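Local coordinates for protein putative HTH-type transcriptional regulator PH0061 (Pyrococcus horikoshii, PDB 2DBB) that probably binds specific DNA sequences as a transcriptional regulator of the AsnC family, with a helix-turn-helix domain, at residues Leu24-Leu29 / Arg39-Ile44; Tyr69-Ile74 / Ile108-Leu113; Lys75-Ser80 / Asn133-Glu138; Ile92-Ser97 / Ser125-Arg130. One frame throughout, in Å; residues are numbered along the deposited sequence.

Contact 1 of 4, residues Leu24-Leu29 / Arg39-Ile44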
loop_
_atom_site.group_PDB
_atom_site.type_symbol
_atom_site.label_atom_id
_atom_site.label_comp_id
_atom_site.label_asym_id
_atom_site.label_seq_id
_atom_site.Cartn_x
_atom_site.Cartn_y
_atom_site.Cartn_z
ATOM N N LEU B 24 14.448 7.073 11.114
ATOM C CA LEU B 24 14.963 8.219 11.853
ATOM C C LEU B 24 15.037 7.877 13.343
ATOM O O LEU B 24 14.073 7.383 13.918
ATOM C CB LEU B 24 14.056 9.433 11.634
ATOM C CG LEU B 24 14.135 10.044 10.233
ATOM C CD1 LEU B 24 12.964 10.983 10.007
ATOM C CD2 LEU B 24 15.460 10.773 10.076
ATOM N N THR B 25 16.188 8.128 13.960
ATOM C CA THR B 25 16.372 7.847 15.384
ATOM C C THR B 25 15.545 8.836 16.200
ATOM O O THR B 25 15.189 9.906 15.696
ATOM C CB THR B 25 17.851 8.003 15.804
ATOM O OG1 THR B 25 18.241 9.380 15.677
ATOM C CG2 THR B 25 18.751 7.149 14.921
ATOM N N TYR B 26 15.242 8.483 17.452
ATOM C CA TYR B 26 14.458 9.364 18.316
ATOM C C TYR B 26 15.138 10.728 18.454
ATOM O O TYR B 26 14.480 11.761 18.577
ATOM C CB TYR B 26 14.278 8.743 19.709
ATOM C CG TYR B 26 13.502 7.442 19.717
ATOM C CD1 TYR B 26 12.620 7.131 18.685
ATOM C CD2 TYR B 26 13.633 6.533 20.767
ATOM C CE1 TYR B 26 11.889 5.951 18.689
ATOM C CE2 TYR B 26 12.895 5.338 20.783
ATOM C CZ TYR B 26 12.027 5.059 19.736
ATOM O OH TYR B 26 11.296 3.894 19.717
ATOM N N ARG B 27 16.465 10.716 18.434
ATOM C CA ARG B 27 17.249 11.937 18.546
ATOM C C ARG B 27 16.979 12.845 17.333
ATOM O O ARG B 27 16.680 14.027 17.500
ATOM C CB ARG B 27 18.737 11.568 18.661
ATOM C CG ARG B 27 19.692 12.743 18.663
ATOM C CD ARG B 27 21.109 12.333 19.104
ATOM N NE ARG B 27 21.197 12.082 20.546
ATOM C CZ ARG B 27 20.970 10.907 21.126
ATOM N NH1 ARG B 27 20.640 9.846 20.392
ATOM N NH2 ARG B 27 21.067 10.790 22.447
ATOM N N GLU B 28 17.068 12.293 16.126
ATOM C CA GLU B 28 16.802 13.069 14.916
ATOM C C GLU B 28 15.361 13.593 14.939
ATOM O O GLU B 28 15.099 14.744 14.586
ATOM C CB GLU B 28 17.003 12.205 13.663
ATOM C CG GLU B 28 18.448 11.868 13.325
ATOM C CD GLU B 28 18.552 10.912 12.145
ATOM O OE1 GLU B 28 18.155 9.732 12.292
ATOM O OE2 GLU B 28 19.016 11.339 11.065
ATOM N N LEU B 29 14.424 12.743 15.346
ATOM C CA LEU B 29 13.023 13.151 15.417
ATOM C C LEU B 29 12.863 14.292 16.422
ATOM O O LEU B 29 12.178 15.280 16.150
ATOM C CB LEU B 29 12.142 11.968 15.832
ATOM C CG LEU B 29 12.047 10.823 14.819
ATOM C CD1 LEU B 29 11.372 9.626 15.457
ATOM C CD2 LEU B 29 11.272 11.297 13.596
ATOM N N ARG B 39 10.712 12.286 25.147
ATOM C CA ARG B 39 9.322 12.539 24.794
ATOM C C ARG B 39 8.966 11.882 23.461
ATOM O O ARG B 39 7.848 11.399 23.279
ATOM C CB ARG B 39 9.049 14.046 24.744
ATOM C CG ARG B 39 9.242 14.724 26.094
ATOM C CD ARG B 39 8.730 16.155 26.104
ATOM N NE ARG B 39 8.926 16.781 27.411
ATOM C CZ ARG B 39 8.421 17.962 27.763
ATOM N NH1 ARG B 39 8.656 18.450 28.974
ATOM N NH2 ARG B 39 7.676 18.653 26.908
ATOM N N ILE B 40 9.914 11.860 22.527
ATOM C CA ILE B 40 9.667 11.228 21.240
ATOM C C ILE B 40 9.495 9.731 21.467
ATOM O O ILE B 40 8.636 9.095 20.859
ATOM C CB ILE B 40 10.836 11.458 20.252
ATOM C CG1 ILE B 40 10.793 12.893 19.720
ATOM C CG2 ILE B 40 10.759 10.454 19.090
ATOM C CD1 ILE B 40 9.523 13.239 18.968
ATOM N N ALA B 41 10.318 9.175 22.350
ATOM C CA ALA B 41 10.258 7.753 22.656
ATOM C C ALA B 41 8.879 7.394 23.187
ATOM O O ALA B 41 8.250 6.455 22.705
ATOM C CB ALA B 41 11.327 7.391 23.678
ATOM N N ARG B 42 8.410 8.152 24.174
ATOM C CA ARG B 42 7.100 7.907 24.755
ATOM C C ARG B 42 5.980 8.048 23.728
ATOM O O ARG B 42 5.059 7.231 23.696
ATOM C CB ARG B 42 6.850 8.853 25.931
ATOM C CG ARG B 42 7.268 8.283 27.288
ATOM C CD ARG B 42 8.252 9.192 28.011
ATOM N NE ARG B 42 7.798 10.579 28.035
ATOM C CZ ARG B 42 8.516 11.597 28.504
ATOM N NH1 ARG B 42 9.728 11.387 28.998
ATOM N NH2 ARG B 42 8.025 12.830 28.463
ATOM N N ARG B 43 6.055 9.079 22.888
ATOM C CA ARG B 43 5.029 9.296 21.873
ATOM C C ARG B 43 4.944 8.127 20.894
ATOM O O ARG B 43 3.864 7.602 20.640
ATOM C CB ARG B 43 5.297 10.597 21.122
ATOM C CG ARG B 43 4.972 11.836 21.940
ATOM C CD ARG B 43 5.333 13.119 21.211
ATOM N NE ARG B 43 4.737 14.289 21.848
ATOM C CZ ARG B 43 3.431 14.548 21.873
ATOM N NH1 ARG B 43 2.571 13.720 21.290
ATOM N NH2 ARG B 43 2.981 15.637 22.482
ATOM N N ILE B 44 6.084 7.716 20.350
ATOM C CA ILE B 44 6.108 6.603 19.410
ATOM C C ILE B 44 5.620 5.330 20.078
ATOM O O ILE B 44 4.912 4.530 19.468
ATOM C CB ILE B 44 7.523 6.365 18.862
ATOM C CG1 ILE B 44 7.883 7.487 17.891
ATOM C CG2 ILE B 44 7.610 4.999 18.178
ATOM C CD1 ILE B 44 9.247 7.333 17.268
#
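Tyr26, in the first turn of helix 26-32, meets Ile40, Ala41 and Ile44 of helix 37-49. Just before it, Thr25 is the N-cap: Glu28 N gives a bond to Thr25 OG1 (3.2 Å), while Thr25 N returns one to Glu28 OE1 (3.0 Å), the reciprocal pair of a capping box. The helix start is thus fixed right where Tyr26 leaves it. With CG anti to its own carbonyl carbon (chi1 -63°), Tyr26 lays its ring against the second helix. Ala41 CA sits over one face, 4.1 Å from the ring centroid, in a CH-pi contact, and Ala41 CB lies 3.8 Å from Tyr26 CD2. Ile40 CG2 and Ile44 CD1 approach the ring obliquely, the latter tightly, 3.3 Å from Tyr26 CE1. These are the two helices of the predicted helix-turn-helix motif, the second of which would be the recognition helix that reads DNA in this family. Arg23 of the second subunit also packs on Tyr26. One turn on, Leu29 crosses both isoleucines at about a right angle; its CD1 touches Ile44 CD1 at 3.6 Å and Ile40 CG2 at 3.8 Å. Leu29 also reaches Ile17 of helix 9-18.

Contact 2 of 4, residues Tyr69-Ile74 / Ile108-Leu113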
loop_
_atom_site.group_PDB
_atom_site.type_symbol
_atom_site.label_atom_id
_atom_site.label_comp_id
_atom_site.label_asym_id
_atom_site.label_seq_id
_atom_site.Cartn_x
_atom_site.Cartn_y
_atom_site.Cartn_z
ATOM N N TYR B 69 2.005 -6.669 -9.654
ATOM C CA TYR B 69 0.784 -6.618 -8.863
ATOM C C TYR B 69 -0.415 -7.029 -9.695
ATOM O O TYR B 69 -0.405 -6.951 -10.925
ATOM C CB TYR B 69 0.501 -5.200 -8.352
ATOM C CG TYR B 69 1.292 -4.762 -7.147
ATOM C CD1 TYR B 69 1.399 -5.580 -6.023
ATOM C CD2 TYR B 69 1.888 -3.500 -7.104
ATOM C CE1 TYR B 69 2.075 -5.153 -4.882
ATOM C CE2 TYR B 69 2.569 -3.064 -5.970
ATOM C CZ TYR B 69 2.654 -3.896 -4.859
ATOM O OH TYR B 69 3.305 -3.463 -3.722
ATOM N N ALA B 70 -1.453 -7.462 -8.997
ATOM C CA ALA B 70 -2.714 -7.828 -9.611
ATOM C C ALA B 70 -3.740 -7.340 -8.609
ATOM O O ALA B 70 -3.542 -7.467 -7.399
ATOM C CB ALA B 70 -2.823 -9.337 -9.790
ATOM N N ILE B 71 -4.813 -6.741 -9.108
ATOM C CA ILE B 71 -5.867 -6.264 -8.238
ATOM C C ILE B 71 -7.066 -7.137 -8.561
ATOM O O ILE B 71 -7.400 -7.328 -9.729
ATOM C CB ILE B 71 -6.241 -4.790 -8.522
ATOM C CG1 ILE B 71 -5.046 -3.868 -8.239
ATOM C CG2 ILE B 71 -7.432 -4.392 -7.678
ATOM C CD1 ILE B 71 -4.653 -3.782 -6.777
ATOM N N VAL B 72 -7.686 -7.688 -7.526
ATOM C CA VAL B 72 -8.862 -8.524 -7.708
ATOM C C VAL B 72 -10.076 -7.795 -7.136
ATOM O O VAL B 72 -10.123 -7.440 -5.955
ATOM C CB VAL B 72 -8.676 -9.894 -7.028
ATOM C CG1 VAL B 72 -9.926 -10.755 -7.217
ATOM C CG2 VAL B 72 -7.463 -10.588 -7.627
ATOM N N LEU B 73 -11.043 -7.548 -8.005
ATOM C CA LEU B 73 -12.267 -6.851 -7.642
ATOM C C LEU B 73 -13.356 -7.907 -7.491
ATOM O O LEU B 73 -13.652 -8.653 -8.426
ATOM C CB LEU B 73 -12.626 -5.860 -8.752
ATOM C CG LEU B 73 -11.465 -4.945 -9.177
ATOM C CD1 LEU B 73 -11.818 -4.238 -10.478
ATOM C CD2 LEU B 73 -11.173 -3.941 -8.076
ATOM N N ILE B 74 -13.953 -7.968 -6.311
ATOM C CA ILE B 74 -14.975 -8.972 -6.054
ATOM C C ILE B 74 -16.332 -8.411 -5.678
ATOM O O ILE B 74 -16.434 -7.490 -4.873
ATOM C CB ILE B 74 -14.535 -9.917 -4.908
ATOM C CG1 ILE B 74 -13.188 -10.560 -5.238
ATOM C CG2 ILE B 74 -15.601 -10.978 -4.672
ATOM C CD1 ILE B 74 -12.485 -11.206 -4.025
ATOM N N ILE B 108 -11.986 -5.723 -2.348
ATOM C CA ILE B 108 -10.856 -5.324 -3.175
ATOM C C ILE B 108 -9.613 -5.984 -2.609
ATOM O O ILE B 108 -9.283 -5.784 -1.444
ATOM C CB ILE B 108 -10.638 -3.793 -3.148
ATOM C CG1 ILE B 108 -11.925 -3.074 -3.563
ATOM C CG2 ILE B 108 -9.497 -3.416 -4.103
ATOM C CD1 ILE B 108 -12.401 -3.447 -4.931
ATOM N N VAL B 109 -8.920 -6.748 -3.450
ATOM C CA VAL B 109 -7.732 -7.471 -3.029
ATOM C C VAL B 109 -6.504 -7.180 -3.883
ATOM O O VAL B 109 -6.593 -7.080 -5.097
ATOM C CB VAL B 109 -7.979 -8.994 -3.091
ATOM C CG1 VAL B 109 -6.736 -9.752 -2.600
ATOM C CG2 VAL B 109 -9.201 -9.353 -2.261
ATOM N N ARG B 110 -5.355 -7.039 -3.238
ATOM C CA ARG B 110 -4.123 -6.826 -3.977
ATOM C C ARG B 110 -3.264 -8.067 -3.781
ATOM O O ARG B 110 -3.093 -8.533 -2.655
ATOM C CB ARG B 110 -3.351 -5.599 -3.479
ATOM C CG ARG B 110 -1.991 -5.448 -4.171
ATOM C CD ARG B 110 -1.166 -4.294 -3.599
ATOM N NE ARG B 110 -1.762 -2.989 -3.867
ATOM C CZ ARG B 110 -1.747 -2.380 -5.051
ATOM N NH1 ARG B 110 -1.158 -2.953 -6.096
ATOM N NH2 ARG B 110 -2.324 -1.192 -5.195
ATOM N N LEU B 111 -2.732 -8.589 -4.883
ATOM C CA LEU B 111 -1.869 -9.760 -4.873
ATOM C C LEU B 111 -0.483 -9.401 -5.402
ATOM O O LEU B 111 -0.351 -8.576 -6.313
ATOM C CB LEU B 111 -2.423 -10.851 -5.793
ATOM C CG LEU B 111 -3.870 -11.318 -5.683
ATOM C CD1 LEU B 111 -4.142 -12.335 -6.791
ATOM C CD2 LEU B 111 -4.119 -11.921 -4.306
ATOM N N LEU B 112 0.544 -10.017 -4.822
ATOM C CA LEU B 112 1.913 -9.835 -5.294
ATOM C C LEU B 112 2.176 -11.141 -6.029
ATOM O O LEU B 112 2.148 -12.210 -5.418
ATOM C CB LEU B 112 2.905 -9.692 -4.135
ATOM C CG LEU B 112 4.365 -9.497 -4.582
ATOM C CD1 LEU B 112 4.499 -8.145 -5.262
ATOM C CD2 LEU B 112 5.309 -9.581 -3.385
ATOM N N LEU B 113 2.405 -11.062 -7.337
ATOM C CA LEU B 113 2.635 -12.255 -8.147
ATOM C C LEU B 113 4.004 -12.256 -8.804
ATOM O O LEU B 113 4.669 -11.218 -8.886
ATOM C CB LEU B 113 1.581 -12.349 -9.259
ATOM C CG LEU B 113 0.108 -12.187 -8.894
ATOM C CD1 LEU B 113 -0.704 -12.028 -10.163
ATOM C CD2 LEU B 113 -0.369 -13.374 -8.082
#
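Strands 69-74 and 108-113 run antiparallel, their axes 4.6 Å apart at closest, as central neighbours in a four-stranded antiparallel sheet, consistent with the C-terminal effector-binding domain of AsnC-family regulators. Two hydrogen-bonded pairs, Ala70 with Leu111 and Val72 with Val109, carry the ladder; its shortest bond, Val72 N to Val109 O, is 2.7 Å and nearly straight at 172°. Ala70, Val72, Val109 and Leu111 turn their side chains to the face covered by helix 117-129, where Phe127 packs on Val72 and Leu111. Ala70 CB and Leu113 CD1 meet tightly on that side. Tyr69, Ile71, Leu73, Ile108, Arg110 and Leu112 line the other face, toward the second subunit. There Leu73 and Ile108 run alongside each other in the same direction, Leu73 CD2 only 3.4 Å from Ile108 CD1. Arg110 leaves its strand with CG anti to the backbone N (chi1 175°), then bends at chi3, which carries its guanidinium over the Tyr69 ring in a cation-pi contact and on to a salt bridge with Glu99 of the second subunit. Ile71 CD1 covers one guanidinium face, while Arg110 NH1 stands 3.2 Å from Tyr69 CG, with the two planes 62° apart.

Contact 3 of 4, residues Lys75-Ser80 / Asn133-Glu138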
loop_
_atom_site.group_PDB
_atom_site.type_symbol
_atom_site.label_atom_id
_atom_site.label_comp_id
_atom_site.label_asym_id
_atom_site.label_seq_id
_atom_site.Cartn_x
_atom_site.Cartn_y
_atom_site.Cartn_z
ATOM N N LYS B 75 -17.376 -8.978 -6.273
ATOM C CA LYS B 75 -18.744 -8.600 -5.951
ATOM C C LYS B 75 -19.388 -9.854 -5.354
ATOM O O LYS B 75 -19.525 -10.864 -6.035
ATOM C CB LYS B 75 -19.517 -8.169 -7.199
ATOM C CG LYS B 75 -20.897 -7.605 -6.874
ATOM C CD LYS B 75 -20.765 -6.418 -5.926
ATOM C CE LYS B 75 -22.112 -5.869 -5.468
ATOM N NZ LYS B 75 -21.919 -4.717 -4.523
ATOM N N SER B 76 -19.768 -9.784 -4.081
ATOM C CA SER B 76 -20.384 -10.912 -3.387
ATOM C C SER B 76 -21.896 -11.026 -3.569
ATOM O O SER B 76 -22.585 -10.052 -3.881
ATOM C CB SER B 76 -20.081 -10.833 -1.891
ATOM O OG SER B 76 -18.690 -10.935 -1.647
ATOM N N LYS B 77 -22.406 -12.235 -3.364
ATOM C CA LYS B 77 -23.832 -12.488 -3.475
ATOM C C LYS B 77 -24.503 -12.160 -2.141
ATOM O O LYS B 77 -25.657 -11.735 -2.119
ATOM C CB LYS B 77 -24.085 -13.955 -3.833
ATOM C CG LYS B 77 -23.449 -14.410 -5.135
ATOM C CD LYS B 77 -23.696 -15.900 -5.356
ATOM C CE LYS B 77 -22.980 -16.418 -6.595
ATOM N NZ LYS B 77 -23.428 -15.714 -7.832
ATOM N N VAL B 78 -23.779 -12.361 -1.039
ATOM C CA VAL B 78 -24.304 -12.087 0.301
ATOM C C VAL B 78 -23.177 -11.721 1.276
ATOM O O VAL B 78 -22.036 -12.137 1.092
ATOM C CB VAL B 78 -25.062 -13.315 0.879
ATOM C CG1 VAL B 78 -26.036 -13.869 -0.145
ATOM C CG2 VAL B 78 -24.081 -14.385 1.302
ATOM N N PRO B 79 -23.492 -10.949 2.336
ATOM C CA PRO B 79 -22.511 -10.526 3.343
ATOM C C PRO B 79 -21.746 -11.692 3.957
ATOM O O PRO B 79 -20.515 -11.671 4.035
ATOM C CB PRO B 79 -23.367 -9.804 4.379
ATOM C CG PRO B 79 -24.471 -9.230 3.558
ATOM C CD PRO B 79 -24.819 -10.385 2.645
ATOM N N SER B 80 -22.490 -12.703 4.399
ATOM C CA SER B 80 -21.910 -13.890 5.012
ATOM C C SER B 80 -20.808 -14.479 4.145
ATOM O O SER B 80 -19.808 -14.990 4.657
ATOM C CB SER B 80 -22.995 -14.947 5.242
ATOM O OG SER B 80 -22.436 -16.153 5.730
ATOM N N ASN B 133 -18.869 -18.448 -4.300
ATOM C CA ASN B 133 -20.084 -17.666 -4.097
ATOM C C ASN B 133 -19.967 -16.191 -4.480
ATOM O O ASN B 133 -20.523 -15.322 -3.800
ATOM C CB ASN B 133 -20.516 -17.773 -2.629
ATOM C CG ASN B 133 -20.583 -19.213 -2.140
ATOM O OD1 ASN B 133 -20.614 -19.467 -0.934
ATOM N ND2 ASN B 133 -20.613 -20.161 -3.073
ATOM N N ALA B 134 -19.252 -15.910 -5.563
ATOM C CA ALA B 134 -19.086 -14.537 -6.026
ATOM C C ALA B 134 -19.892 -14.328 -7.301
ATOM O O ALA B 134 -19.916 -15.186 -8.177
ATOM C CB ALA B 134 -17.607 -14.242 -6.284
ATOM N N GLU B 135 -20.574 -13.195 -7.394
ATOM C CA GLU B 135 -21.360 -12.886 -8.576
ATOM C C GLU B 135 -20.415 -12.408 -9.679
ATOM O O GLU B 135 -20.576 -12.752 -10.847
ATOM C CB GLU B 135 -22.389 -11.799 -8.253
ATOM C CG GLU B 135 -23.067 -11.160 -9.475
ATOM C CD GLU B 135 -23.994 -12.109 -10.225
ATOM O OE1 GLU B 135 -24.499 -11.722 -11.308
ATOM O OE2 GLU B 135 -24.224 -13.237 -9.734
ATOM N N ASN B 136 -19.413 -11.626 -9.294
ATOM C CA ASN B 136 -18.457 -11.099 -10.255
ATOM C C ASN B 136 -17.053 -10.994 -9.681
ATOM O O ASN B 136 -16.866 -10.549 -8.552
ATOM C CB ASN B 136 -18.908 -9.713 -10.737
ATOM C CG ASN B 136 -20.023 -9.783 -11.764
ATOM O OD1 ASN B 136 -19.782 -9.996 -12.956
ATOM N ND2 ASN B 136 -21.252 -9.608 -11.305
ATOM N N VAL B 137 -16.074 -11.411 -10.479
ATOM C CA VAL B 137 -14.675 -11.341 -10.099
ATOM C C VAL B 137 -13.899 -10.764 -11.284
ATOM O O VAL B 137 -13.946 -11.305 -12.384
ATOM C CB VAL B 137 -14.094 -12.730 -9.768
ATOM C CG1 VAL B 137 -12.602 -12.609 -9.484
ATOM C CG2 VAL B 137 -14.810 -13.320 -8.561
ATOM N N GLU B 138 -13.202 -9.659 -11.057
ATOM C CA GLU B 138 -12.410 -9.021 -12.104
ATOM C C GLU B 138 -10.956 -9.000 -11.668
ATOM O O GLU B 138 -10.646 -8.535 -10.577
ATOM C CB GLU B 138 -12.855 -7.576 -12.326
ATOM C CG GLU B 138 -14.225 -7.395 -12.928
ATOM C CD GLU B 138 -14.314 -7.927 -14.339
ATOM O OE1 GLU B 138 -13.254 -8.119 -14.986
ATOM O OE2 GLU B 138 -15.454 -8.140 -14.806
#
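Lys77 holds CG anti to its carbonyl carbon (chi1 -59°), runs extended as far as CE and bends only at chi4; Glu135 sets CG anti to its backbone N (chi1 167°) and bends at chi2. The two side chains therefore cross at about a right angle, and Lys77 NZ comes 3.2 Å from Glu135 OE2 in a salt bridge. On the way the lysine lies over the opposing backbone: its CG is 3.3 Å from Asn133 O, and its CE is 3.7 Å from Ala134 O. The backbones themselves pair where the end of strand 67-76 runs antiparallel to the start of strand 134-148. Lys75 N donates to Asn136 O (2.8 Å). In return Lys75 O receives two N-H groups, from Glu135 N at 2.9 Å and, more weakly, from Asn136 N at 3.3 Å. With Glu135 and Asn136 both facing Lys75, this is a classic beta bulge, and it shifts the register by one before Ser76 pairs with Ala134. The chain also turns a corner at Glu135, whose CB points toward the other segment. Lys75 CB packs against Asn136 CB at 3.9 Å. The bulge thus falls on strand 134-148, outermost of the sheet within this chain, opposite the last residues of strand 67-76; there Ser76 touches Ala82 of helix 79-89, and Ser76 N hydrogen-bonds to Asn106 OD1. Lys77 N, buried by the contact, has no partner in the model.

Contact 4 of 4, residues Ile92-Ser97 / Ser125-Arg130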
loop_
_atom_site.group_PDB
_atom_site.type_symbol
_atom_site.label_atom_id
_atom_site.label_comp_id
_atom_site.label_asym_id
_atom_site.label_seq_id
_atom_site.Cartn_x
_atom_site.Cartn_y
_atom_site.Cartn_z
ATOM N N ILE B 92 -3.377 -15.744 3.327
ATOM C CA ILE B 92 -2.501 -16.088 2.210
ATOM C C ILE B 92 -1.375 -15.065 2.158
ATOM O O ILE B 92 -1.619 -13.859 2.170
ATOM C CB ILE B 92 -3.260 -16.086 0.885
ATOM C CG1 ILE B 92 -4.422 -17.080 0.962
ATOM C CG2 ILE B 92 -2.317 -16.452 -0.246
ATOM C CD1 ILE B 92 -5.311 -17.082 -0.264
ATOM N N GLU B 93 -0.143 -15.559 2.100
ATOM C CA GLU B 93 1.038 -14.706 2.097
ATOM C C GLU B 93 1.168 -13.726 0.929
ATOM O O GLU B 93 1.588 -12.572 1.119
ATOM C CB GLU B 93 2.303 -15.569 2.184
ATOM C CG GLU B 93 3.561 -14.780 2.539
ATOM C CD GLU B 93 4.159 -14.027 1.357
ATOM O OE1 GLU B 93 4.892 -13.040 1.587
ATOM O OE2 GLU B 93 3.912 -14.430 0.201
ATOM N N TYR B 94 0.808 -14.169 -0.270
ATOM C CA TYR B 94 0.929 -13.294 -1.428
ATOM C C TYR B 94 -0.237 -12.316 -1.589
ATOM O O TYR B 94 -0.279 -11.528 -2.539
ATOM C CB TYR B 94 1.141 -14.129 -2.694
ATOM C CG TYR B 94 0.035 -15.097 -3.000
ATOM C CD1 TYR B 94 -1.157 -14.660 -3.584
ATOM C CD2 TYR B 94 0.180 -16.461 -2.726
ATOM C CE1 TYR B 94 -2.173 -15.547 -3.889
ATOM C CE2 TYR B 94 -0.839 -17.366 -3.026
ATOM C CZ TYR B 94 -2.013 -16.899 -3.608
ATOM O OH TYR B 94 -3.040 -17.770 -3.904
ATOM N N VAL B 95 -1.181 -12.373 -0.654
ATOM C CA VAL B 95 -2.319 -11.458 -0.640
ATOM C C VAL B 95 -1.826 -10.315 0.242
ATOM O O VAL B 95 -1.689 -10.488 1.449
ATOM C CB VAL B 95 -3.569 -12.108 0.015
ATOM C CG1 VAL B 95 -4.624 -11.059 0.286
ATOM C CG2 VAL B 95 -4.133 -13.194 -0.893
ATOM N N LYS B 96 -1.553 -9.158 -0.362
ATOM C CA LYS B 96 -1.031 -8.001 0.370
ATOM C C LYS B 96 -2.055 -7.101 1.056
ATOM O O LYS B 96 -1.764 -6.492 2.092
ATOM C CB LYS B 96 -0.143 -7.166 -0.561
ATOM C CG LYS B 96 1.025 -7.964 -1.150
ATOM C CD LYS B 96 1.708 -8.784 -0.064
ATOM C CE LYS B 96 2.852 -9.613 -0.608
ATOM N NZ LYS B 96 3.438 -10.458 0.474
ATOM N N SER B 97 -3.245 -6.988 0.482
ATOM C CA SER B 97 -4.271 -6.169 1.104
ATOM C C SER B 97 -5.653 -6.694 0.791
ATOM O O SER B 97 -5.883 -7.312 -0.251
ATOM C CB SER B 97 -4.164 -4.697 0.674
ATOM O OG SER B 97 -4.608 -4.489 -0.650
ATOM N N SER B 125 -5.001 -18.497 -10.710
ATOM C CA SER B 125 -5.990 -19.574 -10.748
ATOM C C SER B 125 -6.104 -20.208 -9.376
ATOM O O SER B 125 -7.200 -20.514 -8.923
ATOM C CB SER B 125 -5.588 -20.645 -11.763
ATOM O OG SER B 125 -5.508 -20.092 -13.061
ATOM N N GLU B 126 -4.970 -20.417 -8.715
ATOM C CA GLU B 126 -4.999 -21.011 -7.387
ATOM C C GLU B 126 -5.762 -20.106 -6.437
ATOM O O GLU B 126 -6.604 -20.569 -5.671
ATOM C CB GLU B 126 -3.589 -21.216 -6.840
ATOM C CG GLU B 126 -2.786 -22.284 -7.542
ATOM C CD GLU B 126 -1.865 -23.016 -6.587
ATOM O OE1 GLU B 126 -1.109 -22.342 -5.851
ATOM O OE2 GLU B 126 -1.900 -24.267 -6.571
ATOM N N PHE B 127 -5.463 -18.812 -6.485
ATOM C CA PHE B 127 -6.136 -17.860 -5.617
ATOM C C PHE B 127 -7.637 -17.840 -5.865
ATOM O O PHE B 127 -8.431 -17.875 -4.927
ATOM C CB PHE B 127 -5.581 -16.444 -5.821
ATOM C CG PHE B 127 -6.333 -15.400 -5.052
ATOM C CD1 PHE B 127 -6.193 -15.299 -3.672
ATOM C CD2 PHE B 127 -7.235 -14.561 -5.698
ATOM C CE1 PHE B 127 -6.941 -14.387 -2.944
ATOM C CE2 PHE B 127 -7.991 -13.642 -4.978
ATOM C CZ PHE B 127 -7.845 -13.555 -3.600
ATOM N N LEU B 128 -8.023 -17.783 -7.133
ATOM C CA LEU B 128 -9.434 -17.724 -7.494
ATOM C C LEU B 128 -10.239 -18.938 -7.024
ATOM O O LEU B 128 -11.429 -18.816 -6.734
ATOM C CB LEU B 128 -9.576 -17.531 -9.010
ATOM C CG LEU B 128 -8.984 -16.203 -9.514
ATOM C CD1 LEU B 128 -9.039 -16.139 -11.021
ATOM C CD2 LEU B 128 -9.735 -15.030 -8.891
ATOM N N GLN B 129 -9.600 -20.102 -6.946
ATOM C CA GLN B 129 -10.301 -21.301 -6.490
ATOM C C GLN B 129 -10.816 -21.081 -5.076
ATOM O O GLN B 129 -11.825 -21.657 -4.675
ATOM C CB GLN B 129 -9.375 -22.525 -6.515
ATOM C CG GLN B 129 -8.983 -22.971 -7.914
ATOM C CD GLN B 129 -8.160 -24.246 -7.917
ATOM O OE1 GLN B 129 -7.057 -24.295 -7.366
ATOM N NE2 GLN B 129 -8.697 -25.288 -8.539
ATOM N N ARG B 130 -10.119 -20.226 -4.332
ATOM C CA ARG B 130 -10.481 -19.912 -2.957
ATOM C C ARG B 130 -11.640 -18.932 -2.865
ATOM O O ARG B 130 -12.140 -18.652 -1.781
ATOM C CB ARG B 130 -9.262 -19.352 -2.228
ATOM C CG ARG B 130 -8.179 -20.391 -2.006
ATOM C CD ARG B 130 -6.828 -19.751 -1.788
ATOM N NE ARG B 130 -5.832 -20.728 -1.356
ATOM C CZ ARG B 130 -5.822 -21.296 -0.155
ATOM N NH1 ARG B 130 -6.755 -20.984 0.735
ATOM N NH2 ARG B 130 -4.879 -22.176 0.155
#
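Lys96 NZ is gripped twice by Glu93: it donates to Glu93 O at 2.9 Å and makes a salt bridge to Glu93 OE1, besides a second one to the C-terminal carboxylate of Ile151 of the second subunit. Glu93 lies on the type I turn from Ile92 to Val95, which presents Ile92, Tyr94 and Val95 to the C-terminal part of helix 117-129. Phe127 is the shared target. Tyr94, with CG wedged between its own backbone N and carbonyl carbon (chi1 60°), swings its hydroxyl end inward until Tyr94 OH lies 3.4 Å from Phe127 CB; that CB is at the edge of the Tyr94 ring, and the hydroxyl at the edge of the Phe127 ring. Ile92 CD1 also meets the Phe127 ring at its edge and lies 3.4 Å from Arg130 CD. The Val95 side chain crosses Phe127 at about a right angle, CG2 3.7 Å from Phe127 CE1. Helix 117-129 thus packs on one face of the sheet, where Val95 also touches Val109, while strand 95-102, outermost in this chain, pairs at Ser97 with an antiparallel strand of the second subunit, extending the sheet across the interface.

In the fold
Contact 1 is buried but far from the sheet, in the helix-turn-helix part, its nearest atoms about 21 Å from those of contact 2; it joins helix to helix through apolar side chains without a hydrogen bond across. The other three share one sheet. Contact 2 is its wholly buried centre, combining a regular ladder with apolar packing and one cation-pi contact. Contact 3 uses strand 67-76 farther along, at the surface, where a bulge and a salt bridge take over; a probable hydrogen bond, Leu73 N to Glu138 O, links the two. Contact 4, partly buried, adds a helix by apolar packing, with another probable hydrogen bond, Lys96 N to Arg110 O, to contact 2. All four reach the second subunit, contact 3 only through Glu138.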